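Local coordinates for ferric-siderophore receptor protein (Streptomyces coelicolor, PDB 2X4L) that probably binds iron-loaded siderophores outside the cell and delivers them for uptake, as a solute-binding protein of family 8, at residues A[252-265]-A[274-286]. Numbering follows the deposited sequence.
Sequences WENVDKYPADVIIM and PADITEGTWKQLP
The first half of a beta-alpha-beta crossover in a periplasmic-binding-protein fold is at work where Met265 and Ile263, on parallel strand 262-266, meet Trp282 of the short helix 280-283 that follows it; strand 293-296 then completes the unit. Apolar side chains laid between strand and helix hold it, and no hydrogen bond joins the two segments. Trp282 reaches in between Ile263 and Met265. A chi1 of 164° swings its CG away from its own amide nitrogen and carries the six-membered ring to the strand, where Met265 CG lies 3.7 Å from Trp282 CH2 and the Met265 sulfur makes an oblique Met-aromatic contact. Ile277 CD1 sits over one face of the indole and meets Met265 CE tip to tip. Two residues earlier on the strand, Ile263 CD1 touches Leu285 CD1 at 3.7 Å.

Trp252, ahead of the strand, packs against Ile277, Glu279 and Trp282, its NE1 bonded to Ser207 O. Glu279 runs past it in the opposite direction, Glu279 CG 3.7 Å from Trp252 CE3, its carboxylate plane tilted 27° from the ring. Glu279 is also the N-cap residue of helix 280-283: its OE2 takes Thr281 N at 3.2 Å from above the carboxylate plane and Thr281 OG1 at 2.7 Å on its anti lone pair. Both donors grip OE2, and the shorter bond ties down the threonine hydroxyl. With an alanine here in place of Glu279, Thr281 N and OG1 would probably lose their shared acceptor and a gap open beside the Trp252 ring. The same rotation of Thr281 that brings OG1 to Glu279 sets its CG2 methyl 3.5 Å from Val255 CG2.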
loop_
_atom_site.group_PDB
_atom_site.type_symbol
_atom_site.label_atom_id
_atom_site.label_comp_id
_atom_site.label_asym_id
_atom_site.label_seq_id
_atom_site.Cartn_x
_atom_site.Cartn_y
_atom_site.Cartn_z
ATOM N N TRP A 252 -0.550 7.522 23.502
ATOM C CA TRP A 252 -0.458 6.108 23.761
ATOM C C TRP A 252 -1.318 5.685 24.919
ATOM O O TRP A 252 -1.853 4.587 24.960
ATOM C CB TRP A 252 0.982 5.731 23.999
ATOM C CG TRP A 252 1.657 5.419 22.704
ATOM C CD1 TRP A 252 2.554 6.180 22.083
ATOM C CD2 TRP A 252 1.445 4.262 21.888
ATOM N NE1 TRP A 252 2.926 5.591 20.885
ATOM C CE2 TRP A 252 2.263 4.410 20.757
ATOM C CE3 TRP A 252 0.649 3.130 22.020
ATOM C CZ2 TRP A 252 2.328 3.450 19.728
ATOM C CZ3 TRP A 252 0.673 2.150 20.963
ATOM C CH2 TRP A 252 1.513 2.348 19.851
ATOM N N GLU A 253 -1.432 6.572 25.905
ATOM C CA GLU A 253 -2.273 6.265 27.035
ATOM C C GLU A 253 -3.732 6.248 26.671
ATOM O O GLU A 253 -4.520 5.794 27.457
ATOM C CB GLU A 253 -1.988 7.198 28.256
ATOM C CG GLU A 253 -2.144 8.677 28.003
ATOM C CD GLU A 253 -0.855 9.367 27.434
ATOM O OE1 GLU A 253 0.055 8.664 26.848
ATOM O OE2 GLU A 253 -0.773 10.633 27.585
ATOM N N ASN A 254 -4.123 6.657 25.449
ATOM C CA ASN A 254 -5.539 6.655 25.099
ATOM C C ASN A 254 -5.883 5.675 23.948
ATOM O O ASN A 254 -6.988 5.750 23.299
ATOM C CB ASN A 254 -6.048 8.035 24.677
ATOM C CG ASN A 254 -7.585 8.034 24.393
ATOM O OD1 ASN A 254 -8.383 7.224 24.985
ATOM N ND2 ASN A 254 -8.018 8.957 23.488
ATOM N N VAL A 255 -5.021 4.670 23.805
ATOM C CA VAL A 255 -5.278 3.694 22.698
ATOM C C VAL A 255 -6.503 2.787 22.926
ATOM O O VAL A 255 -6.986 2.100 22.029
ATOM C CB VAL A 255 -4.033 2.889 22.292
ATOM C CG1 VAL A 255 -2.966 3.846 21.728
ATOM C CG2 VAL A 255 -3.548 2.003 23.439
ATOM N N ASP A 256 -7.032 2.767 24.156
ATOM C CA ASP A 256 -8.271 2.050 24.428
ATOM C C ASP A 256 -9.573 2.837 24.155
ATOM O O ASP A 256 -10.653 2.411 24.524
ATOM C CB ASP A 256 -8.260 1.548 25.885
ATOM C CG ASP A 256 -8.011 2.698 26.910
ATOM O OD1 ASP A 256 -7.741 3.885 26.608
ATOM O OD2 ASP A 256 -7.984 2.402 28.149
ATOM N N LYS A 257 -9.477 3.925 23.399
ATOM C CA LYS A 257 -10.655 4.729 23.117
ATOM C C LYS A 257 -11.822 3.955 22.543
ATOM O O LYS A 257 -12.992 4.233 22.915
ATOM C CB LYS A 257 -10.289 5.951 22.258
ATOM C CG LYS A 257 -11.430 6.847 21.903
ATOM C CD LYS A 257 -11.060 8.138 21.189
ATOM C CE LYS A 257 -12.333 8.887 20.872
ATOM N NZ LYS A 257 -12.093 10.206 20.233
ATOM N N TYR A 258 -11.506 3.120 21.535
ATOM C CA TYR A 258 -12.513 2.387 20.787
ATOM C C TYR A 258 -12.408 0.888 21.089
ATOM O O TYR A 258 -11.361 0.265 20.927
ATOM C CB TYR A 258 -12.308 2.545 19.248
ATOM C CG TYR A 258 -12.305 3.982 18.847
ATOM C CD1 TYR A 258 -13.467 4.690 18.809
ATOM C CD2 TYR A 258 -11.138 4.583 18.485
ATOM C CE1 TYR A 258 -13.480 6.031 18.436
ATOM C CE2 TYR A 258 -11.108 5.889 18.116
ATOM C CZ TYR A 258 -12.324 6.626 18.118
ATOM O OH TYR A 258 -12.357 7.961 17.716
ATOM N N PRO A 259 -13.524 0.274 21.422
ATOM C CA PRO A 259 -13.472 -1.193 21.625
ATOM C C PRO A 259 -13.257 -1.850 20.219
ATOM O O PRO A 259 -13.935 -1.480 19.242
ATOM C CB PRO A 259 -14.853 -1.477 22.163
ATOM C CG PRO A 259 -15.170 -0.163 22.926
ATOM C CD PRO A 259 -14.761 0.867 21.977
ATOM N N ALA A 260 -12.307 -2.779 20.157
ATOM C CA ALA A 260 -12.009 -3.447 18.912
ATOM C C ALA A 260 -11.789 -4.931 19.183
ATOM O O ALA A 260 -11.309 -5.320 20.275
ATOM C CB ALA A 260 -10.781 -2.832 18.287
ATOM N N ASP A 261 -12.183 -5.786 18.239
ATOM C CA ASP A 261 -12.001 -7.191 18.332
ATOM C C ASP A 261 -10.775 -7.677 17.535
ATOM O O ASP A 261 -10.057 -8.596 17.939
ATOM C CB ASP A 261 -13.256 -7.916 17.851
ATOM C CG ASP A 261 -14.449 -7.447 18.589
ATOM O OD1 ASP A 261 -14.423 -7.444 19.841
ATOM O OD2 ASP A 261 -15.393 -6.845 18.034
ATOM N N VAL A 262 -10.540 -7.049 16.371
ATOM C CA VAL A 262 -9.370 -7.372 15.535
ATOM C C VAL A 262 -8.696 -6.026 15.270
ATOM O O VAL A 262 -9.385 -5.027 14.916
ATOM C CB VAL A 262 -9.794 -7.982 14.174
ATOM C CG1 VAL A 262 -8.594 -8.099 13.270
ATOM C CG2 VAL A 262 -10.440 -9.325 14.435
ATOM N N ILE A 263 -7.388 -5.971 15.474
ATOM C CA ILE A 263 -6.607 -4.742 15.093
ATOM C C ILE A 263 -5.680 -5.088 13.938
ATOM O O ILE A 263 -4.980 -6.120 13.995
ATOM C CB ILE A 263 -5.832 -4.247 16.297
ATOM C CG1 ILE A 263 -6.779 -3.983 17.428
ATOM C CG2 ILE A 263 -5.012 -2.978 15.886
ATOM C CD1 ILE A 263 -6.013 -3.542 18.800
ATOM N N ILE A 264 -5.705 -4.236 12.879
ATOM C CA ILE A 264 -4.829 -4.395 11.738
ATOM C C ILE A 264 -3.819 -3.255 11.780
ATOM O O ILE A 264 -4.237 -2.055 11.801
ATOM C CB ILE A 264 -5.598 -4.535 10.450
ATOM C CG1 ILE A 264 -6.407 -3.284 10.003
ATOM C CG2 ILE A 264 -6.650 -5.752 10.661
ATOM C CD1 ILE A 264 -7.097 -3.368 8.604
ATOM N N MET A 265 -2.533 -3.593 11.935
ATOM C CA MET A 265 -1.500 -2.586 12.189
ATOM C C MET A 265 -0.601 -2.392 10.961
ATOM O O MET A 265 -0.058 -3.333 10.399
ATOM C CB MET A 265 -0.613 -3.033 13.354
ATOM C CG MET A 265 -1.362 -2.943 14.735
ATOM S SD MET A 265 -1.900 -1.363 15.168
ATOM C CE MET A 265 -0.328 -0.521 15.423
ATOM N N PRO A 274 3.726 -4.427 15.758
ATOM C CA PRO A 274 3.085 -4.843 16.984
ATOM C C PRO A 274 4.025 -5.636 17.910
ATOM O O PRO A 274 3.955 -5.480 19.115
ATOM C CB PRO A 274 1.941 -5.729 16.492
ATOM C CG PRO A 274 1.707 -5.391 15.176
ATOM C CD PRO A 274 2.828 -4.566 14.588
ATOM N N ALA A 275 4.897 -6.493 17.407
ATOM C CA ALA A 275 5.767 -7.253 18.312
ATOM C C ALA A 275 6.673 -6.370 19.188
ATOM O O ALA A 275 7.183 -6.785 20.248
ATOM C CB ALA A 275 6.605 -8.213 17.525
ATOM N N ASP A 276 6.876 -5.126 18.741
ATOM C CA ASP A 276 7.848 -4.226 19.314
ATOM C C ASP A 276 7.217 -3.141 20.151
ATOM O O ASP A 276 7.870 -2.246 20.670
ATOM C CB ASP A 276 8.677 -3.554 18.182
ATOM C CG ASP A 276 9.507 -4.506 17.400
ATOM O OD1 ASP A 276 10.174 -5.317 18.086
ATOM O OD2 ASP A 276 9.515 -4.427 16.163
ATOM N N ILE A 277 5.878 -3.090 20.190
ATOM C CA ILE A 277 5.196 -2.097 20.960
ATOM C C ILE A 277 5.241 -2.497 22.430
ATOM O O ILE A 277 4.852 -3.591 22.794
ATOM C CB ILE A 277 3.715 -1.937 20.467
ATOM C CG1 ILE A 277 3.706 -1.412 19.083
ATOM C CG2 ILE A 277 2.956 -1.023 21.430
ATOM C CD1 ILE A 277 2.221 -1.470 18.472
ATOM N N THR A 278 5.766 -1.623 23.253
ATOM C CA THR A 278 6.057 -2.029 24.660
ATOM C C THR A 278 5.084 -1.300 25.584
ATOM O O THR A 278 5.046 -1.538 26.816
ATOM C CB THR A 278 7.570 -1.739 25.098
ATOM O OG1 THR A 278 7.763 -0.337 24.925
ATOM C CG2 THR A 278 8.512 -2.420 24.105
ATOM N N GLU A 279 4.296 -0.390 25.003
ATOM C CA GLU A 279 3.446 0.479 25.821
ATOM C C GLU A 279 2.366 -0.352 26.516
ATOM O O GLU A 279 1.682 -1.233 25.910
ATOM C CB GLU A 279 2.825 1.624 24.923
ATOM C CG GLU A 279 1.483 2.179 25.541
ATOM C CD GLU A 279 1.700 3.102 26.730
ATOM O OE1 GLU A 279 2.804 3.675 26.850
ATOM O OE2 GLU A 279 0.804 3.183 27.606
ATOM N N GLY A 280 2.214 -0.126 27.824
ATOM C CA GLY A 280 1.307 -0.936 28.656
ATOM C C GLY A 280 -0.157 -0.889 28.312
ATOM O O GLY A 280 -0.844 -1.894 28.359
ATOM N N THR A 281 -0.594 0.269 27.835
ATOM C CA THR A 281 -1.984 0.440 27.420
ATOM C C THR A 281 -2.304 -0.442 26.207
ATOM O O THR A 281 -3.381 -0.978 26.095
ATOM C CB THR A 281 -2.245 1.908 27.082
ATOM O OG1 THR A 281 -1.827 2.697 28.229
ATOM C CG2 THR A 281 -3.716 2.127 26.936
ATOM N N TRP A 282 -1.361 -0.520 25.270
ATOM C CA TRP A 282 -1.495 -1.436 24.113
ATOM C C TRP A 282 -1.551 -2.912 24.551
ATOM O O TRP A 282 -2.409 -3.696 24.101
ATOM C CB TRP A 282 -0.288 -1.168 23.211
ATOM C CG TRP A 282 -0.080 -2.311 22.183
ATOM C CD1 TRP A 282 0.713 -3.428 22.302
ATOM C CD2 TRP A 282 -0.747 -2.423 20.910
ATOM N NE1 TRP A 282 0.566 -4.242 21.180
ATOM C CE2 TRP A 282 -0.316 -3.633 20.326
ATOM C CE3 TRP A 282 -1.739 -1.639 20.232
ATOM C CZ2 TRP A 282 -0.756 -4.076 19.075
ATOM C CZ3 TRP A 282 -2.140 -2.085 18.965
ATOM C CH2 TRP A 282 -1.646 -3.314 18.432
ATOM N N LYS A 283 -0.622 -3.277 25.419
ATOM C CA LYS A 283 -0.497 -4.685 25.805
ATOM C C LYS A 283 -1.728 -5.151 26.550
ATOM O O LYS A 283 -2.015 -6.374 26.584
ATOM C CB LYS A 283 0.750 -4.849 26.728
ATOM C CG LYS A 283 2.077 -4.717 25.980
ATOM C CD LYS A 283 3.260 -5.349 26.724
ATOM C CE LYS A 283 3.800 -4.385 27.731
ATOM N NZ LYS A 283 5.277 -4.555 27.774
ATOM N N GLN A 284 -2.455 -4.225 27.105
ATOM C CA GLN A 284 -3.666 -4.556 27.784
ATOM C C GLN A 284 -4.935 -4.551 26.943
ATOM O O GLN A 284 -5.963 -4.820 27.414
ATOM C CB GLN A 284 -3.827 -3.691 29.004
ATOM C CG GLN A 284 -2.760 -4.030 30.074
ATOM C CD GLN A 284 -2.832 -5.484 30.544
ATOM O OE1 GLN A 284 -1.855 -6.250 30.457
ATOM N NE2 GLN A 284 -3.995 -5.869 31.033
ATOM N N LEU A 285 -4.806 -4.249 25.656
ATOM C CA LEU A 285 -5.963 -4.251 24.763
ATOM C C LEU A 285 -6.565 -5.652 24.633
ATOM O O LEU A 285 -5.839 -6.628 24.445
ATOM C CB LEU A 285 -5.577 -3.714 23.383
ATOM C CG LEU A 285 -5.378 -2.200 23.277
ATOM C CD1 LEU A 285 -4.939 -1.813 21.873
ATOM C CD2 LEU A 285 -6.648 -1.461 23.670
ATOM N N PRO A 286 -7.886 -5.745 24.734
ATOM C CA PRO A 286 -8.572 -7.038 24.623
ATOM C C PRO A 286 -8.129 -7.808 23.383
ATOM O O PRO A 286 -7.897 -9.015 23.451
ATOM C CB PRO A 286 -10.043 -6.637 24.497
ATOM C CG PRO A 286 -10.134 -5.331 25.204
ATOM C CD PRO A 286 -8.828 -4.633 24.947
#